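Local coordinates for protein histidine kinase (Paraburkholderia phymatum, PDB 6NB0) that probably autophosphorylates on a histidine at the expense of ATP, as a sensor kinase that starts a phosphorelay, at residues Val257-Glu266 / Thr277-Ala285; Leu138-Val146 / Arg173-Val184. All blocks are in the same frame, centred on the assembly; numbering follows the deposited sequence.

Contact 1: Val257-Glu266 / Thr277-Ala285; sequences VAEAHDGAFE and TLKFRASLA
Ala264 and Arg281 pair through both backbone N-H groups, and Glu266 and Lys279 repeat this two residues along, so strands 264-266 and 277-283 form an antiparallel beta hairpin, 178° between their short axes. Between these lies the non-hydrogen-bonded pair Phe265 and Phe280. Beyond the ladder one more backbone bond, Ser283 N to His261 O at 2.9 Å, ties the strand to the end of helix 252-260. Asp262, with positive phi, is the C-prime residue of the Schellman motif there.

Phe280 points its ring, CG anti to the backbone N (chi1 178°), back under that helix: its CE2 reaches Ala258 CB at 3.5 Å, and Val257 CG1 lies at the ring edge. Phe265 runs alongside Leu278, with CE1 4.1 Å from Leu278 CB. On the other face, Arg281 bends at chi3 (-56°) and lays its guanidinium over the Ala264 backbone, NH2 coming 3.4 Å from Ala264 CB. His261 ND1 donates a hydrogen bond to Val257 O at 3.0 Å; the backbone N-H of Asp172 donates to NE2, and together they fix the imidazole.

Strand 264-267 is outermost in this chain's mixed sheet; 276-283 also bonds to 207-214, while Phe265, Leu278 and Phe280 pack against helix 173-189.

Contact 2: Leu138-Val146 / Arg173-Val184; sequences LLDETIGDV and RERLAAALWLLV
The Arg173 guanidinium has Leu138 CD1 over one face, offset toward the rim, and Glu141 OE1 in plane at its edge; the Trp181 indole has Asp145 CB and a water at its edge. These groups flank a packing of two helices, 138-146 and 173-184, whose axes approach to 9.2 Å and cross at -47°, within the alpha/beta sandwich of a histidine kinase's ATPase-type domain. In a salt bridge Arg173 grips Glu141 OE1 end-on through two hydrogen bonds, from NH2 at 2.9 Å and NH1 at 3.1 Å, the carboxylate and guanidinium planes 48° apart. Glu141 OE2 pairs with Arg45, as does Asp145.

Leu138 is a knob in the hole of Arg173, Leu176, Ala177 and Leu180, its CD1 3.6 Å from Ala177 CB. Farther along, Val146 sends CG2 obliquely to Trp181 CD1 (3.7 Å) and CG1 to Val184 CG1.

Thr142 sits between these apolar groups with CG2 anti to its N, against Leu180 O, and OG1 beside its N (chi1 -58°). That torsion lets OG1 donate to Leu138 O at 2.8 Å, on the opposite face from Thr142 N, while one water donates to both Thr142 OG1 and Ala177 O.

From the N terminus, contact 2 comes first: it closes the loop from helix 135-154 through strands 157-161 and 168-171 to helix 173-189. Contact 1 opens only afterwards and closes the short hairpin loop of strands 264-267 and 276-283, so the two are in series and neither nests nor crosses. Their centres lie 14 Å apart, and helix 173-189 joins them: Leu183 CD1 lies 3.4 Å from Phe265 CE1 and Leu176 CD1 lies 3.7 Å from His261 NE2. Contact 2 thus joins two helices of the layer, contact 1 joins the outermost strand 264-267 to its neighbour, and helix 173-189 packs onto that hairpin region.

Contact 1: Val257-Glu266 / Thr277-Ala285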
ATOM      1  N   VAL A 257       3.819  -2.550 -13.197  1.00 30.35           N
ATOM      2  CA  VAL A 257       5.269  -2.605 -13.303  1.00 27.69           C
ATOM      3  C   VAL A 257       5.669  -3.031 -14.709  1.00 26.36           C
ATOM      4  O   VAL A 257       6.613  -2.496 -15.292  1.00 28.09           O
ATOM      5  CB  VAL A 257       5.834  -3.545 -12.219  1.00 31.89           C
ATOM      6  CG1 VAL A 257       7.323  -3.848 -12.466  1.00 27.79           C
ATOM      7  CG2 VAL A 257       5.631  -2.936 -10.824  1.00 28.45           C
ATOM      8  N   ALA A 258       4.932  -3.984 -15.288  1.00 29.41           N
ATOM      9  CA  ALA A 258       5.191  -4.376 -16.675  1.00 31.82           C
ATOM     10  C   ALA A 258       5.063  -3.184 -17.613  1.00 30.51           C
ATOM     11  O   ALA A 258       5.954  -2.919 -18.436  1.00 32.50           O
ATOM     12  CB  ALA A 258       4.233  -5.501 -17.089  1.00 28.73           C
ATOM     13  N   GLU A 259       3.956  -2.438 -17.505  1.00 30.07           N
ATOM     14  CA  GLU A 259       3.744  -1.347 -18.438  1.00 34.46           C
ATOM     15  C   GLU A 259       4.720  -0.209 -18.189  1.00 40.59           C
ATOM     16  O   GLU A 259       5.104   0.481 -19.133  1.00 36.03           O
ATOM     17  CB  GLU A 259       2.298  -0.862 -18.372  1.00 39.69           C
ATOM     18  CG  GLU A 259       1.345  -1.954 -18.876  1.00 39.55           C
ATOM     19  CD  GLU A 259      -0.120  -1.580 -18.800  1.00 48.43           C
ATOM     20  OE1 GLU A 259      -0.437  -0.478 -18.291  1.00 41.25           O
ATOM     21  OE2 GLU A 259      -0.948  -2.403 -19.257  1.00 48.07           O
ATOM     22  N   ALA A 260       5.163  -0.033 -16.942  1.00 33.37           N
ATOM     23  CA  ALA A 260       6.162   0.988 -16.639  1.00 35.18           C
ATOM     24  C   ALA A 260       7.513   0.648 -17.263  1.00 31.66           C
ATOM     25  O   ALA A 260       8.301   1.556 -17.565  1.00 35.97           O
ATOM     26  CB  ALA A 260       6.299   1.141 -15.122  1.00 33.40           C
ATOM     27  N   HIS A 261       7.794  -0.644 -17.465  1.00 40.22           N
ATOM     28  CA  HIS A 261       8.980  -1.084 -18.192  1.00 41.04           C
ATOM     29  C   HIS A 261       8.709  -1.286 -19.687  1.00 43.40           C
ATOM     30  O   HIS A 261       9.368  -2.116 -20.318  1.00 42.91           O
ATOM     31  CB  HIS A 261       9.542  -2.376 -17.578  1.00 37.47           C
ATOM     32  CG  HIS A 261      10.233  -2.180 -16.259  1.00 37.97           C
ATOM     33  ND1 HIS A 261       9.553  -2.156 -15.060  1.00 44.62           N
ATOM     34  CD2 HIS A 261      11.543  -2.013 -15.952  1.00 43.42           C
ATOM     35  CE1 HIS A 261      10.413  -1.966 -14.071  1.00 44.25           C
ATOM     36  NE2 HIS A 261      11.628  -1.885 -14.587  1.00 44.81           N
ATOM     37  N   ASP A 262       7.757  -0.544 -20.266  1.00 45.31           N
ATOM     38  CA  ASP A 262       7.430  -0.650 -21.693  1.00 47.00           C
ATOM     39  C   ASP A 262       7.124  -2.097 -22.082  1.00 47.45           C
ATOM     40  O   ASP A 262       7.533  -2.580 -23.139  1.00 46.82           O
ATOM     41  CB  ASP A 262       8.555  -0.084 -22.554  1.00 51.17           C
ATOM     42  CG  ASP A 262       8.808   1.390 -22.286  1.00 73.69           C
ATOM     43  OD1 ASP A 262       7.881   2.068 -21.800  1.00 71.72           O
ATOM     44  OD2 ASP A 262       9.928   1.866 -22.569  1.00 82.21           O
ATOM     45  N   GLY A 263       6.399  -2.793 -21.211  1.00 38.57           N
ATOM     46  CA  GLY A 263       6.085  -4.198 -21.377  1.00 36.97           C
ATOM     47  C   GLY A 263       4.586  -4.427 -21.317  1.00 36.53           C
ATOM     48  O   GLY A 263       3.788  -3.550 -21.646  1.00 39.62           O
ATOM     49  N   ALA A 264       4.212  -5.621 -20.865  1.00 31.35           N
ATOM     50  CA  ALA A 264       2.808  -5.992 -20.908  1.00 36.68           C
ATOM     51  C   ALA A 264       2.572  -7.112 -19.914  1.00 34.74           C
ATOM     52  O   ALA A 264       3.495  -7.852 -19.557  1.00 32.61           O
ATOM     53  CB  ALA A 264       2.383  -6.440 -22.317  1.00 39.98           C
ATOM     54  N   PHE A 265       1.313  -7.253 -19.500  1.00 32.79           N
ATOM     55  CA  PHE A 265       0.950  -8.326 -18.573  1.00 27.62           C
ATOM     56  C   PHE A 265      -0.349  -8.965 -19.043  1.00 26.85           C
ATOM     57  O   PHE A 265      -1.264  -8.262 -19.468  1.00 32.34           O
ATOM     58  CB  PHE A 265       0.789  -7.780 -17.157  1.00 26.77           C
ATOM     59  CG  PHE A 265       0.240  -8.787 -16.196  1.00 29.58           C
ATOM     60  CD1 PHE A 265       1.009  -9.852 -15.804  1.00 27.57           C
ATOM     61  CD2 PHE A 265      -1.074  -8.687 -15.728  1.00 32.28           C
ATOM     62  CE1 PHE A 265       0.499 -10.815 -14.926  1.00 27.89           C
ATOM     63  CE2 PHE A 265      -1.593  -9.653 -14.855  1.00 33.10           C
ATOM     64  CZ  PHE A 265      -0.804 -10.708 -14.448  1.00 29.97           C
ATOM     65  N   GLU A 266      -0.419 -10.296 -19.017  1.00 29.54           N
ATOM     66  CA  GLU A 266      -1.614 -11.006 -19.455  0.53 33.98           C
ATOM     67  C   GLU A 266      -1.987 -12.021 -18.390  1.00 36.55           C
ATOM     68  O   GLU A 266      -1.165 -12.878 -18.032  1.00 33.39           O
ATOM     69  CB  GLU A 266      -1.399 -11.698 -20.807  0.53 33.79           C
ATOM     70  CG  GLU A 266      -1.017 -10.752 -21.928  0.53 36.75           C
ATOM     71  CD  GLU A 266      -1.027 -11.414 -23.288  0.53 44.08           C
ATOM     72  OE1 GLU A 266      -0.463 -12.519 -23.425  0.53 45.54           O
ATOM     73  OE2 GLU A 266      -1.616 -10.832 -24.218  0.53 50.66           O
ATOM     74  N   THR A 277      -2.065 -19.549 -16.976  1.00 28.50           N
ATOM     75  CA  THR A 277      -0.828 -18.806 -17.129  1.00 31.28           C
ATOM     76  C   THR A 277      -1.032 -17.362 -16.721  1.00 34.34           C
ATOM     77  O   THR A 277      -2.105 -16.784 -16.929  1.00 33.14           O
ATOM     78  CB  THR A 277      -0.319 -18.826 -18.581  1.00 34.10           C
ATOM     79  OG1 THR A 277      -1.259 -18.147 -19.424  1.00 37.78           O
ATOM     80  CG2 THR A 277      -0.128 -20.256 -19.076  1.00 37.97           C
ATOM     81  N   LEU A 278       0.028 -16.784 -16.165  1.00 27.99           N
ATOM     82  CA  LEU A 278       0.224 -15.341 -16.064  1.00 27.96           C
ATOM     83  C   LEU A 278       1.480 -15.021 -16.862  1.00 34.46           C
ATOM     84  O   LEU A 278       2.518 -15.673 -16.665  1.00 30.71           O
ATOM     85  CB  LEU A 278       0.417 -14.900 -14.608  1.00 24.62           C
ATOM     86  CG  LEU A 278      -0.654 -15.311 -13.581  1.00 32.16           C
ATOM     87  CD1 LEU A 278      -0.279 -14.838 -12.163  1.00 30.90           C
ATOM     88  CD2 LEU A 278      -2.049 -14.757 -13.987  1.00 25.50           C
ATOM     89  N   LYS A 279       1.401 -14.049 -17.766  1.00 27.60           N
ATOM     90  CA  LYS A 279       2.522 -13.748 -18.648  1.00 29.24           C
ATOM     91  C   LYS A 279       2.941 -12.309 -18.392  1.00 33.19           C
ATOM     92  O   LYS A 279       2.123 -11.388 -18.521  1.00 33.88           O
ATOM     93  CB  LYS A 279       2.168 -13.948 -20.120  1.00 29.93           C
ATOM     94  CG  LYS A 279       1.920 -15.430 -20.503  1.00 31.52           C
ATOM     95  CD  LYS A 279       1.537 -15.542 -21.971  1.00 37.22           C
ATOM     96  CE  LYS A 279       1.082 -16.943 -22.297  1.00 44.78           C
ATOM     97  NZ  LYS A 279       0.901 -17.119 -23.778  1.00 49.55           N
ATOM     98  N   PHE A 280       4.215 -12.129 -18.058  1.00 29.07           N
ATOM     99  CA  PHE A 280       4.818 -10.834 -17.759  1.00 27.46           C
ATOM    100  C   PHE A 280       5.910 -10.554 -18.795  1.00 30.78           C
ATOM    101  O   PHE A 280       6.727 -11.428 -19.096  1.00 29.91           O
ATOM    102  CB  PHE A 280       5.363 -10.868 -16.315  1.00 28.55           C
ATOM    103  CG  PHE A 280       6.065  -9.601 -15.872  1.00 26.68           C
ATOM    104  CD1 PHE A 280       7.417  -9.413 -16.126  1.00 28.35           C
ATOM    105  CD2 PHE A 280       5.375  -8.620 -15.167  1.00 28.31           C
ATOM    106  CE1 PHE A 280       8.068  -8.245 -15.693  1.00 30.04           C
ATOM    107  CE2 PHE A 280       6.024  -7.442 -14.739  1.00 29.46           C
ATOM    108  CZ  PHE A 280       7.358  -7.265 -15.001  1.00 30.77           C
ATOM    109  N   ARG A 281       5.910  -9.349 -19.374  1.00 26.96           N
ATOM    110  CA  ARG A 281       6.997  -8.942 -20.256  1.00 30.27           C
ATOM    111  C   ARG A 281       7.475  -7.552 -19.869  1.00 29.23           C
ATOM    112  O   ARG A 281       6.666  -6.684 -19.527  1.00 34.37           O
ATOM    113  CB  ARG A 281       6.588  -8.857 -21.749  1.00 34.74           C
ATOM    114  CG  ARG A 281       6.008 -10.069 -22.421  1.00 51.39           C
ATOM    115  CD  ARG A 281       5.844  -9.740 -23.934  1.00 63.02           C
ATOM    116  NE  ARG A 281       5.039  -8.539 -24.210  1.00 70.90           N
ATOM    117  CZ  ARG A 281       5.527  -7.347 -24.574  1.00 72.61           C
ATOM    118  NH1 ARG A 281       6.833  -7.165 -24.710  1.00 77.99           N
ATOM    119  NH2 ARG A 281       4.708  -6.327 -24.807  1.00 66.96           N
ATOM    120  N   ALA A 282       8.780  -7.323 -19.999  1.00 33.34           N
ATOM    121  CA  ALA A 282       9.373  -6.026 -19.690  1.00 34.32           C
ATOM    122  C   ALA A 282      10.501  -5.784 -20.674  1.00 39.39           C
ATOM    123  O   ALA A 282      11.212  -6.723 -21.033  1.00 39.76           O
ATOM    124  CB  ALA A 282       9.891  -5.978 -18.235  1.00 32.74           C
ATOM    125  N   SER A 283      10.655  -4.535 -21.122  1.00 39.12           N
ATOM    126  CA  SER A 283      11.735  -4.206 -22.031  1.00 47.45           C
ATOM    127  C   SER A 283      13.063  -4.277 -21.290  1.00 44.64           C
ATOM    128  O   SER A 283      13.162  -3.907 -20.123  1.00 49.23           O
ATOM    129  CB  SER A 283      11.529  -2.810 -22.634  1.00 47.85           C
ATOM    130  OG  SER A 283      12.642  -2.437 -23.405  1.00 53.11           O
ATOM    131  N   LEU A 284      14.092  -4.756 -21.980  1.00 50.04           N
ATOM    132  CA  LEU A 284      15.383  -4.930 -21.323  1.00 60.66           C
ATOM    133  C   LEU A 284      16.066  -3.587 -21.061  1.00 69.76           C
ATOM    134  O   LEU A 284      16.368  -3.247 -19.909  1.00 71.97           O
ATOM    135  CB  LEU A 284      16.267  -5.861 -22.154  1.00 58.37           C
ATOM    136  CG  LEU A 284      15.812  -7.301 -21.877  1.00 50.10           C
ATOM    137  CD1 LEU A 284      16.662  -8.305 -22.635  1.00 52.00           C
ATOM    138  CD2 LEU A 284      15.869  -7.564 -20.387  1.00 45.43           C
ATOM    139  N   ALA A 285      16.320  -2.806 -22.103  1.00 68.80           N
ATOM    140  CA  ALA A 285      17.067  -1.555 -21.957  1.00 75.51           C
ATOM    141  C   ALA A 285      16.124  -0.388 -22.229  1.00 78.68           C
ATOM    142  O   ALA A 285      16.106   0.188 -23.319  1.00 88.01           O
ATOM    143  CB  ALA A 285      18.293  -1.524 -22.881  1.00 83.77           C
TER
HETATM  144  O   HOH W   1       8.540  -5.423 -23.756  1.00 51.10           O
HETATM  145  O   HOH W   2      -1.449 -15.473 -19.757  1.00 37.25           O

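Contact 2: Leu138-Val146 / Arg173-Val184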
ATOM      1  N   LEU A 138      17.744 -12.616  -9.120  1.00 27.17           N
ATOM      2  CA  LEU A 138      16.387 -12.125  -8.859  1.00 31.03           C
ATOM      3  C   LEU A 138      15.350 -13.248  -8.938  1.00 33.53           C
ATOM      4  O   LEU A 138      14.441 -13.329  -8.098  1.00 26.62           O
ATOM      5  CB  LEU A 138      16.039 -10.991  -9.830  1.00 28.91           C
ATOM      6  CG  LEU A 138      14.599 -10.502  -9.652  1.00 28.89           C
ATOM      7  CD1 LEU A 138      14.350 -10.016  -8.228  1.00 31.50           C
ATOM      8  CD2 LEU A 138      14.264  -9.408 -10.671  1.00 32.86           C
ATOM      9  N   LEU A 139      15.458 -14.111  -9.952  1.00 28.20           N
ATOM     10  CA  LEU A 139      14.571 -15.260 -10.056  1.00 30.05           C
ATOM     11  C   LEU A 139      14.695 -16.172  -8.841  1.00 28.91           C
ATOM     12  O   LEU A 139      13.683 -16.653  -8.315  1.00 27.89           O
ATOM     13  CB  LEU A 139      14.880 -16.026 -11.348  1.00 28.10           C
ATOM     14  CG  LEU A 139      14.621 -15.217 -12.628  1.00 30.26           C
ATOM     15  CD1 LEU A 139      15.212 -15.922 -13.849  1.00 30.81           C
ATOM     16  CD2 LEU A 139      13.124 -14.951 -12.847  1.00 27.55           C
ATOM     17  N   ASP A 140      15.927 -16.470  -8.410  1.00 28.13           N
ATOM     18  CA  ASP A 140      16.104 -17.366  -7.267  1.00 30.00           C
ATOM     19  C   ASP A 140      15.552 -16.747  -5.989  1.00 29.56           C
ATOM     20  O   ASP A 140      14.944 -17.441  -5.159  1.00 31.19           O
ATOM     21  CB  ASP A 140      17.583 -17.714  -7.079  1.00 31.14           C
ATOM     22  CG  ASP A 140      18.132 -18.620  -8.177  1.00 39.01           C
ATOM     23  OD1 ASP A 140      17.391 -19.444  -8.736  1.00 45.32           O
ATOM     24  OD2 ASP A 140      19.332 -18.518  -8.456  1.00 41.44           O
ATOM     25  N   GLU A 141      15.761 -15.441  -5.808  1.00 30.20           N
ATOM     26  CA  GLU A 141      15.190 -14.758  -4.647  1.00 30.63           C
ATOM     27  C   GLU A 141      13.672 -14.827  -4.643  1.00 26.59           C
ATOM     28  O   GLU A 141      13.061 -14.996  -3.583  1.00 29.92           O
ATOM     29  CB  GLU A 141      15.648 -13.300  -4.624  1.00 39.62           C
ATOM     30  CG  GLU A 141      15.064 -12.489  -3.480  1.00 47.77           C
ATOM     31  CD  GLU A 141      15.747 -11.132  -3.309  1.00 61.24           C
ATOM     32  OE1 GLU A 141      16.149 -10.525  -4.334  1.00 49.21           O
ATOM     33  OE2 GLU A 141      15.898 -10.692  -2.140  1.00 63.25           O
ATOM     34  N   THR A 142      13.045 -14.665  -5.818  1.00 26.15           N
ATOM     35  CA  THR A 142      11.599 -14.777  -5.935  1.00 22.98           C
ATOM     36  C   THR A 142      11.131 -16.143  -5.451  1.00 27.47           C
ATOM     37  O   THR A 142      10.186 -16.256  -4.652  1.00 25.88           O
ATOM     38  CB  THR A 142      11.165 -14.557  -7.401  1.00 26.93           C
ATOM     39  OG1 THR A 142      11.604 -13.263  -7.874  1.00 28.85           O
ATOM     40  CG2 THR A 142       9.636 -14.650  -7.539  1.00 24.02           C
ATOM     41  N   ILE A 143      11.766 -17.198  -5.951  1.00 26.73           N
ATOM     42  CA  ILE A 143      11.351 -18.551  -5.578  1.00 25.78           C
ATOM     43  C   ILE A 143      11.513 -18.733  -4.077  1.00 27.84           C
ATOM     44  O   ILE A 143      10.625 -19.258  -3.394  1.00 27.37           O
ATOM     45  CB  ILE A 143      12.166 -19.598  -6.362  1.00 31.45           C
ATOM     46  CG1 ILE A 143      11.878 -19.487  -7.868  1.00 30.41           C
ATOM     47  CG2 ILE A 143      11.895 -21.014  -5.827  1.00 32.74           C
ATOM     48  CD1 ILE A 143      10.434 -19.819  -8.240  1.00 29.01           C
ATOM     49  N   GLY A 144      12.665 -18.310  -3.552  1.00 29.29           N
ATOM     50  CA  GLY A 144      12.923 -18.449  -2.129  1.00 30.35           C
ATOM     51  C   GLY A 144      11.914 -17.700  -1.272  1.00 29.44           C
ATOM     52  O   GLY A 144      11.414 -18.239  -0.286  1.00 27.09           O
ATOM     53  N   ASP A 145      11.595 -16.453  -1.647  1.00 26.20           N
ATOM     54  CA  ASP A 145      10.649 -15.652  -0.868  1.00 28.92           C
ATOM     55  C   ASP A 145       9.239 -16.248  -0.871  1.00 27.92           C
ATOM     56  O   ASP A 145       8.562 -16.245   0.161  1.00 26.06           O
ATOM     57  CB  ASP A 145      10.604 -14.218  -1.404  1.00 22.99           C
ATOM     58  CG  ASP A 145      11.847 -13.386  -1.024  1.00 28.34           C
ATOM     59  OD1 ASP A 145      12.673 -13.824  -0.180  1.00 28.50           O
ATOM     60  OD2 ASP A 145      11.954 -12.237  -1.523  1.00 34.51           O
ATOM     61  N   VAL A 146       8.760 -16.724  -2.019  1.00 26.69           N
ATOM     62  CA  VAL A 146       7.408 -17.272  -2.067  1.00 23.65           C
ATOM     63  C   VAL A 146       7.353 -18.637  -1.387  1.00 24.43           C
ATOM     64  O   VAL A 146       6.348 -18.992  -0.745  1.00 30.14           O
ATOM     65  CB  VAL A 146       6.911 -17.326  -3.526  1.00 26.52           C
ATOM     66  CG1 VAL A 146       5.496 -17.945  -3.602  1.00 19.76           C
ATOM     67  CG2 VAL A 146       6.899 -15.901  -4.141  1.00 26.24           C
ATOM     68  N   ARG A 173      14.964  -2.863 -10.117  1.00 34.64           N
ATOM     69  CA  ARG A 173      15.029  -4.227  -9.589  1.00 35.33           C
ATOM     70  C   ARG A 173      13.977  -4.447  -8.513  1.00 29.12           C
ATOM     71  O   ARG A 173      13.330  -5.495  -8.480  1.00 29.41           O
ATOM     72  CB  ARG A 173      16.411  -4.549  -9.018  1.00 31.77           C
ATOM     73  CG  ARG A 173      16.533  -6.026  -8.598  1.00 29.52           C
ATOM     74  CD  ARG A 173      17.866  -6.310  -7.883  1.00 34.01           C
ATOM     75  NE  ARG A 173      18.062  -7.755  -7.702  1.00 31.85           N
ATOM     76  CZ  ARG A 173      17.533  -8.476  -6.716  1.00 36.25           C
ATOM     77  NH1 ARG A 173      16.753  -7.900  -5.797  1.00 34.60           N
ATOM     78  NH2 ARG A 173      17.773  -9.773  -6.650  1.00 32.81           N
ATOM     79  N   GLU A 174      13.793  -3.466  -7.628  1.00 31.65           N
ATOM     80  CA  GLU A 174      12.849  -3.675  -6.530  1.00 30.50           C
ATOM     81  C   GLU A 174      11.420  -3.834  -7.050  1.00 29.69           C
ATOM     82  O   GLU A 174      10.675  -4.689  -6.564  1.00 31.44           O
ATOM     83  CB  GLU A 174      12.950  -2.532  -5.522  1.00 33.41           C
ATOM     84  CG  GLU A 174      12.217  -2.791  -4.191  1.00 40.70           C
ATOM     85  CD  GLU A 174      10.683  -2.807  -4.304  1.00 55.94           C
ATOM     86  OE1 GLU A 174      10.099  -1.896  -4.925  1.00 59.19           O
ATOM     87  OE2 GLU A 174      10.059  -3.747  -3.774  1.00 54.29           O
ATOM     88  N   ARG A 175      11.001  -3.010  -8.021  1.00 32.67           N
ATOM     89  CA  ARG A 175       9.642  -3.164  -8.563  1.00 27.15           C
ATOM     90  C   ARG A 175       9.485  -4.470  -9.337  1.00 27.67           C
ATOM     91  O   ARG A 175       8.440  -5.120  -9.259  1.00 28.14           O
ATOM     92  CB  ARG A 175       9.293  -1.981  -9.474  1.00 29.28           C
ATOM     93  CG  ARG A 175       9.222  -0.642  -8.760  1.00 36.95           C
ATOM     94  CD  ARG A 175       8.175  -0.592  -7.672  1.00 50.04           C
ATOM     95  NE  ARG A 175       7.917   0.797  -7.293  1.00 55.34           N
ATOM     96  CZ  ARG A 175       7.238   1.188  -6.213  1.00 66.41           C
ATOM     97  NH1 ARG A 175       7.066   2.488  -5.987  1.00 74.48           N
ATOM     98  NH2 ARG A 175       6.749   0.298  -5.350  1.00 53.27           N
ATOM     99  N   LEU A 176      10.492  -4.844 -10.129  1.00 28.06           N
ATOM    100  CA  LEU A 176      10.433  -6.140 -10.799  1.00 27.68           C
ATOM    101  C   LEU A 176      10.387  -7.270  -9.793  1.00 26.17           C
ATOM    102  O   LEU A 176       9.710  -8.288 -10.019  1.00 26.77           O
ATOM    103  CB  LEU A 176      11.636  -6.301 -11.733  1.00 29.23           C
ATOM    104  CG  LEU A 176      11.597  -5.300 -12.898  1.00 32.81           C
ATOM    105  CD1 LEU A 176      13.005  -5.102 -13.518  1.00 37.68           C
ATOM    106  CD2 LEU A 176      10.587  -5.750 -13.971  1.00 34.72           C
ATOM    107  N   ALA A 177      11.124  -7.129  -8.688  1.00 26.67           N
ATOM    108  CA  ALA A 177      11.082  -8.160  -7.660  1.00 26.85           C
ATOM    109  C   ALA A 177       9.686  -8.278  -7.085  1.00 26.47           C
ATOM    110  O   ALA A 177       9.203  -9.381  -6.867  1.00 24.44           O
ATOM    111  CB  ALA A 177      12.074  -7.859  -6.533  1.00 28.45           C
ATOM    112  N   ALA A 178       9.036  -7.148  -6.808  1.00 27.91           N
ATOM    113  CA  ALA A 178       7.665  -7.203  -6.303  1.00 26.81           C
ATOM    114  C   ALA A 178       6.734  -7.860  -7.325  1.00 31.02           C
ATOM    115  O   ALA A 178       5.868  -8.674  -6.969  1.00 25.29           O
ATOM    116  CB  ALA A 178       7.207  -5.777  -5.962  1.00 23.50           C
ATOM    117  N   ALA A 179       6.909  -7.525  -8.606  1.00 24.73           N
ATOM    118  CA  ALA A 179       6.048  -8.068  -9.653  1.00 26.70           C
ATOM    119  C   ALA A 179       6.197  -9.576  -9.778  1.00 27.94           C
ATOM    120  O   ALA A 179       5.197 -10.295  -9.888  1.00 26.72           O
ATOM    121  CB  ALA A 179       6.347  -7.378 -10.993  1.00 25.96           C
ATOM    122  N   LEU A 180       7.436 -10.081  -9.747  1.00 26.75           N
ATOM    123  CA  LEU A 180       7.627 -11.520  -9.867  1.00 26.98           C
ATOM    124  C   LEU A 180       7.133 -12.238  -8.623  1.00 24.89           C
ATOM    125  O   LEU A 180       6.541 -13.318  -8.718  1.00 25.51           O
ATOM    126  CB  LEU A 180       9.094 -11.846 -10.124  1.00 26.03           C
ATOM    127  CG  LEU A 180       9.646 -11.248 -11.434  1.00 27.60           C
ATOM    128  CD1 LEU A 180      11.126 -11.523 -11.498  1.00 33.66           C
ATOM    129  CD2 LEU A 180       8.959 -11.846 -12.647  1.00 31.26           C
ATOM    130  N   TRP A 181       7.382 -11.657  -7.449  1.00 24.94           N
ATOM    131  CA  TRP A 181       6.827 -12.222  -6.217  1.00 25.30           C
ATOM    132  C   TRP A 181       5.316 -12.419  -6.331  1.00 27.40           C
ATOM    133  O   TRP A 181       4.783 -13.478  -5.979  1.00 24.64           O
ATOM    134  CB  TRP A 181       7.174 -11.284  -5.053  1.00 19.43           C
ATOM    135  CG  TRP A 181       6.653 -11.742  -3.696  1.00 23.81           C
ATOM    136  CD1 TRP A 181       7.325 -12.476  -2.759  1.00 25.23           C
ATOM    137  CD2 TRP A 181       5.361 -11.447  -3.136  1.00 25.24           C
ATOM    138  NE1 TRP A 181       6.511 -12.672  -1.633  1.00 24.42           N
ATOM    139  CE2 TRP A 181       5.302 -12.050  -1.859  1.00 23.00           C
ATOM    140  CE3 TRP A 181       4.237 -10.733  -3.603  1.00 25.54           C
ATOM    141  CZ2 TRP A 181       4.170 -11.954  -1.036  1.00 24.62           C
ATOM    142  CZ3 TRP A 181       3.116 -10.640  -2.779  1.00 26.97           C
ATOM    143  CH2 TRP A 181       3.088 -11.254  -1.524  1.00 25.95           C
ATOM    144  N   LEU A 182       4.605 -11.401  -6.830  1.00 22.14           N
ATOM    145  CA  LEU A 182       3.144 -11.477  -6.891  1.00 24.17           C
ATOM    146  C   LEU A 182       2.693 -12.447  -7.968  1.00 24.18           C
ATOM    147  O   LEU A 182       1.724 -13.192  -7.777  1.00 25.85           O
ATOM    148  CB  LEU A 182       2.565 -10.078  -7.144  1.00 24.88           C
ATOM    149  CG  LEU A 182       1.028  -9.960  -7.247  1.00 23.70           C
ATOM    150  CD1 LEU A 182       0.355 -10.485  -5.964  1.00 24.11           C
ATOM    151  CD2 LEU A 182       0.625  -8.492  -7.481  1.00 22.85           C
ATOM    152  N   LEU A 183       3.395 -12.450  -9.107  1.00 26.01           N
ATOM    153  CA  LEU A 183       3.119 -13.409 -10.175  1.00 25.72           C
ATOM    154  C   LEU A 183       3.110 -14.839  -9.634  1.00 29.77           C
ATOM    155  O   LEU A 183       2.188 -15.618  -9.913  1.00 27.36           O
ATOM    156  CB  LEU A 183       4.181 -13.244 -11.268  1.00 32.26           C
ATOM    157  CG  LEU A 183       3.869 -13.581 -12.719  1.00 43.23           C
ATOM    158  CD1 LEU A 183       2.911 -12.526 -13.277  1.00 33.35           C
ATOM    159  CD2 LEU A 183       5.171 -13.651 -13.530  1.00 42.37           C
ATOM    160  N   VAL A 184       4.135 -15.198  -8.844  1.00 25.36           N
ATOM    161  CA  VAL A 184       4.199 -16.553  -8.284  1.00 27.57           C
ATOM    162  C   VAL A 184       3.223 -16.721  -7.116  1.00 28.13           C
ATOM    163  O   VAL A 184       2.551 -17.754  -6.998  1.00 25.41           O
ATOM    164  CB  VAL A 184       5.645 -16.897  -7.851  1.00 24.87           C
ATOM    165  CG1 VAL A 184       5.717 -18.353  -7.331  1.00 24.84           C
ATOM    166  CG2 VAL A 184       6.646 -16.701  -9.047  1.00 24.33           C
TER
HETATM  167  O   HOH W   3      10.871 -11.295  -6.042  1.00 25.72           O
HETATM  168  O   HOH W   4       6.934 -14.089   0.743  1.00 33.21           O